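Local coordinates for cytosolic malate dehydrogenase (Trichomonas vaginalis, PDB 4UUO), which probably interconverts L-malate and oxaloacetate with NAD+ as cofactor, at residues 99-112 and 129-142. Residues are numbered along the deposited sequence; the frame is centred on the assembly and turned at random.
Sequences LLAKNGGIFTVQGK and NPANTNCLIAQASA
Phe107 lays one ring face on Asn134, whose CB sits 3.7 Å from the ring centroid in a CH-pi contact. The amide stacks above the same ring, its plane only 12° from the ring's, and its ND2 is hydrogen-bonded to Gly128 O, which steadies it there. A flat aromatic suits this place because it can cover both the methylene and the amide. Ala138 CB meets the ring edge, small enough for the backbones to close in: Gly111, having no side chain, lies directly against Ala138, their CA atoms 3.6 Å apart.

Beyond this point Thr108 OG1 donates to Ser141 OG, 2.9 Å away, and Ser141 OG passes the chain on to Ile137 O; a chi1 of -177° swings OG1 of Thr108 away from its own N toward Ser141. Toward the other end, Leu100 CD2 packs 3.6 Å from CG of Pro130, which follows a cis peptide and occupies the N-cap position of helix 131-139. Asn103, predicted to bind NAD+, is positioned by ND2 bonding to Leu99 O and OD1 to Phe88 N.

The axes of 99-112, part of helix 96-117, and 131-139 cross at -46° within the Rossmann domain; helix 131-139 also packs on strand 150-152, while helix 306-329 covers Leu100, Pro130 and Asn132.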
loop_
_atom_site.group_PDB
_atom_site.type_symbol
_atom_site.label_atom_id
_atom_site.label_comp_id
_atom_site.label_asym_id
_atom_site.label_seq_id
_atom_site.Cartn_x
_atom_site.Cartn_y
_atom_site.Cartn_z
ATOM N N LEU A 99 10.406 11.992 25.838
ATOM C CA LEU A 99 10.383 11.589 24.437
ATOM C C LEU A 99 11.780 11.607 23.830
ATOM O O LEU A 99 12.181 10.670 23.136
ATOM C CB LEU A 99 9.454 12.502 23.630
ATOM C CG LEU A 99 9.169 12.017 22.205
ATOM C CD1 LEU A 99 8.390 10.705 22.242
ATOM C CD2 LEU A 99 8.431 13.070 21.388
ATOM N N LEU A 100 12.516 12.680 24.096
ATOM C CA LEU A 100 13.848 12.857 23.529
ATOM C C LEU A 100 14.848 11.887 24.147
ATOM O O LEU A 100 15.808 11.481 23.497
ATOM C CB LEU A 100 14.319 14.298 23.718
ATOM C CG LEU A 100 13.591 15.309 22.829
ATOM C CD1 LEU A 100 13.967 16.731 23.196
ATOM C CD2 LEU A 100 13.901 15.031 21.373
ATOM N N ALA A 101 14.617 11.513 25.399
ATOM C CA ALA A 101 15.485 10.554 26.068
ATOM C C ALA A 101 15.386 9.190 25.400
ATOM O O ALA A 101 16.403 8.598 25.035
ATOM C CB ALA A 101 15.133 10.451 27.545
ATOM N N LYS A 102 14.155 8.706 25.237
ATOM C CA LYS A 102 13.908 7.383 24.672
ATOM C C LYS A 102 14.334 7.301 23.209
ATOM O O LYS A 102 14.983 6.336 22.796
ATOM C CB LYS A 102 12.428 7.012 24.815
ATOM C CG LYS A 102 12.020 6.630 26.237
ATOM C CD LYS A 102 12.858 5.460 26.754
ATOM C CE LYS A 102 12.649 5.209 28.245
ATOM N NZ LYS A 102 11.297 4.663 28.543
ATOM N N ASN A 103 13.982 8.316 22.431
ATOM C CA ASN A 103 14.330 8.336 21.016
ATOM C C ASN A 103 15.810 8.592 20.805
ATOM O O ASN A 103 16.395 8.126 19.823
ATOM C CB ASN A 103 13.501 9.383 20.280
ATOM C CG ASN A 103 12.073 8.939 20.073
ATOM O OD1 ASN A 103 11.797 8.131 19.193
ATOM N ND2 ASN A 103 11.157 9.449 20.896
ATOM N N GLY A 104 16.409 9.333 21.732
ATOM C CA GLY A 104 17.838 9.576 21.709
ATOM C C GLY A 104 18.629 8.279 21.729
ATOM O O GLY A 104 19.559 8.103 20.944
ATOM N N GLY A 105 18.254 7.364 22.620
ATOM C CA GLY A 105 18.924 6.080 22.702
ATOM C C GLY A 105 18.750 5.266 21.435
ATOM O O GLY A 105 19.701 4.658 20.942
ATOM N N ILE A 106 17.530 5.256 20.905
ATOM C CA ILE A 106 17.249 4.563 19.653
ATOM C C ILE A 106 18.099 5.095 18.499
ATOM O O ILE A 106 18.735 4.322 17.782
ATOM C CB ILE A 106 15.768 4.687 19.270
ATOM C CG1 ILE A 106 14.893 3.983 20.304
ATOM C CG2 ILE A 106 15.518 4.125 17.878
ATOM C CD1 ILE A 106 13.411 4.172 20.077
ATOM N N PHE A 107 18.125 6.413 18.331
ATOM C CA PHE A 107 18.771 6.992 17.159
ATOM C C PHE A 107 20.284 7.213 17.300
ATOM O O PHE A 107 20.973 7.424 16.301
ATOM C CB PHE A 107 18.075 8.302 16.785
ATOM C CG PHE A 107 16.811 8.098 16.005
ATOM C CD1 PHE A 107 16.845 7.994 14.623
ATOM C CD2 PHE A 107 15.593 7.973 16.653
ATOM C CE1 PHE A 107 15.684 7.785 13.898
ATOM C CE2 PHE A 107 14.424 7.766 15.934
ATOM C CZ PHE A 107 14.472 7.672 14.555
ATOM N N THR A 108 20.811 7.159 18.516
ATOM C CA THR A 108 22.260 7.232 18.668
ATOM C C THR A 108 22.829 5.885 18.252
ATOM O O THR A 108 23.899 5.805 17.644
ATOM C CB THR A 108 22.704 7.597 20.114
ATOM O OG1 THR A 108 24.129 7.719 20.159
ATOM C CG2 THR A 108 22.270 6.549 21.125
ATOM N N VAL A 109 22.078 4.832 18.560
ATOM C CA VAL A 109 22.431 3.472 18.182
ATOM C C VAL A 109 22.360 3.296 16.665
ATOM O O VAL A 109 23.283 2.755 16.054
ATOM C CB VAL A 109 21.503 2.455 18.877
ATOM C CG1 VAL A 109 21.540 1.107 18.170
ATOM C CG2 VAL A 109 21.873 2.327 20.355
ATOM N N GLN A 110 21.272 3.777 16.067
ATOM C CA GLN A 110 21.065 3.671 14.624
ATOM C C GLN A 110 21.964 4.615 13.834
ATOM O O GLN A 110 22.360 4.308 12.707
ATOM C CB GLN A 110 19.599 3.938 14.276
ATOM C CG GLN A 110 18.665 2.871 14.812
ATOM C CD GLN A 110 17.267 2.971 14.249
ATOM O OE1 GLN A 110 16.945 3.905 13.518
ATOM N NE2 GLN A 110 16.427 2.002 14.586
ATOM N N GLY A 111 22.276 5.768 14.420
ATOM C CA GLY A 111 23.187 6.710 13.797
ATOM C C GLY A 111 24.564 6.089 13.661
ATOM O O GLY A 111 25.229 6.242 12.639
ATOM N N LYS A 112 24.986 5.369 14.697
ATOM C CA LYS A 112 26.276 4.693 14.682
ATOM C C LYS A 112 26.206 3.390 13.877
ATOM O O LYS A 112 27.189 2.982 13.261
ATOM C CB LYS A 112 26.748 4.417 16.110
ATOM C CG LYS A 112 28.167 3.888 16.196
ATOM C CD LYS A 112 28.507 3.440 17.609
ATOM C CE LYS A 112 29.672 2.458 17.610
ATOM N NZ LYS A 112 30.849 2.972 16.850
ATOM N N ASN A 129 9.028 10.440 14.947
ATOM C CA ASN A 129 9.023 11.693 15.694
ATOM C C ASN A 129 9.904 11.624 16.929
ATOM O O ASN A 129 9.970 10.586 17.577
ATOM C CB ASN A 129 7.594 12.062 16.103
ATOM C CG ASN A 129 6.697 12.318 14.915
ATOM O OD1 ASN A 129 7.043 11.995 13.777
ATOM N ND2 ASN A 129 5.534 12.903 15.170
ATOM N N PRO A 130 10.597 12.728 17.254
ATOM C CA PRO A 130 10.669 13.965 16.460
ATOM C C PRO A 130 11.740 13.892 15.372
ATOM O O PRO A 130 12.933 13.927 15.678
ATOM C CB PRO A 130 11.015 15.028 17.503
ATOM C CG PRO A 130 11.779 14.285 18.555
ATOM C CD PRO A 130 11.229 12.879 18.579
ATOM N N ALA A 131 11.294 13.791 14.121
ATOM C CA ALA A 131 12.154 13.569 12.955
ATOM C C ALA A 131 13.414 14.440 12.904
ATOM O O ALA A 131 14.534 13.925 12.856
ATOM C CB ALA A 131 11.341 13.777 11.681
ATOM N N ASN A 132 13.226 15.756 12.898
ATOM C CA ASN A 132 14.350 16.679 12.792
ATOM C C ASN A 132 15.376 16.448 13.887
ATOM O O ASN A 132 16.563 16.293 13.604
ATOM C CB ASN A 132 13.866 18.130 12.836
ATOM C CG ASN A 132 12.881 18.447 11.739
ATOM O OD1 ASN A 132 11.766 17.928 11.727
ATOM N ND2 ASN A 132 13.281 19.309 10.811
ATOM N N THR A 133 14.917 16.409 15.134
ATOM C CA THR A 133 15.829 16.245 16.267
ATOM C C THR A 133 16.403 14.829 16.313
ATOM O O THR A 133 17.583 14.649 16.616
ATOM C CB THR A 133 15.142 16.573 17.607
ATOM O OG1 THR A 133 14.649 17.919 17.574
ATOM C CG2 THR A 133 16.127 16.450 18.752
ATOM N N ASN A 134 15.576 13.831 16.001
ATOM C CA ASN A 134 16.054 12.455 15.880
ATOM C C ASN A 134 17.171 12.339 14.843
ATOM O O ASN A 134 18.210 11.721 15.091
ATOM C CB ASN A 134 14.905 11.512 15.514
ATOM C CG ASN A 134 14.006 11.197 16.697
ATOM O OD1 ASN A 134 14.425 11.295 17.854
ATOM N ND2 ASN A 134 12.768 10.796 16.413
ATOM N N CYS A 135 16.946 12.941 13.681
ATOM C CA CYS A 135 17.938 12.941 12.625
ATOM C C CYS A 135 19.238 13.589 13.104
ATOM O O CYS A 135 20.333 13.187 12.701
ATOM C CB CYS A 135 17.399 13.665 11.395
ATOM S SG CYS A 135 18.546 13.692 10.008
ATOM N N LEU A 136 19.116 14.581 13.979
ATOM C CA LEU A 136 20.294 15.262 14.516
ATOM C C LEU A 136 21.060 14.367 15.497
ATOM O O LEU A 136 22.281 14.468 15.626
ATOM C CB LEU A 136 19.896 16.573 15.202
ATOM C CG LEU A 136 21.057 17.530 15.502
ATOM C CD1 LEU A 136 21.555 18.177 14.219
ATOM C CD2 LEU A 136 20.680 18.591 16.537
ATOM N N ILE A 137 20.332 13.500 16.194
ATOM C CA ILE A 137 20.948 12.551 17.113
ATOM C C ILE A 137 21.756 11.527 16.329
ATOM O O ILE A 137 22.901 11.226 16.668
ATOM C CB ILE A 137 19.898 11.799 17.974
ATOM C CG1 ILE A 137 18.984 12.779 18.726
ATOM C CG2 ILE A 137 20.585 10.823 18.915
ATOM C CD1 ILE A 137 19.713 13.854 19.467
ATOM N N ALA A 138 21.140 10.993 15.279
ATOM C CA ALA A 138 21.779 9.993 14.439
ATOM C C ALA A 138 23.017 10.577 13.778
ATOM O O ALA A 138 24.095 9.974 13.803
ATOM C CB ALA A 138 20.810 9.479 13.398
ATOM N N GLN A 139 22.860 11.762 13.199
ATOM C CA GLN A 139 23.972 12.435 12.541
ATOM C C GLN A 139 25.164 12.636 13.478
ATOM O O GLN A 139 26.318 12.462 13.077
ATOM C CB GLN A 139 23.526 13.785 11.980
ATOM C CG GLN A 139 24.697 14.666 11.582
ATOM C CD GLN A 139 24.286 15.894 10.801
ATOM O OE1 GLN A 139 24.871 16.199 9.761
ATOM N NE2 GLN A 139 23.290 16.613 11.301
ATOM N N ALA A 140 24.873 12.985 14.729
ATOM C CA ALA A 140 25.903 13.291 15.720
ATOM C C ALA A 140 26.573 12.036 16.260
ATOM O O ALA A 140 27.549 12.117 17.007
ATOM C CB ALA A 140 25.306 14.097 16.863
ATOM N N SER A 141 26.040 10.878 15.888
ATOM C CA SER A 141 26.594 9.607 16.323
ATOM C C SER A 141 27.427 8.971 15.213
ATOM O O SER A 141 28.125 7.984 15.436
ATOM C CB SER A 141 25.475 8.658 16.757
ATOM O OG SER A 141 24.654 9.252 17.749
ATOM N N ALA A 142 27.352 9.552 14.020
ATOM C CA ALA A 142 28.047 9.019 12.853
ATOM C C ALA A 142 29.171 9.943 12.389
ATOM O O ALA A 142 28.938 10.839 11.577
ATOM C CB ALA A 142 27.058 8.787 11.724
#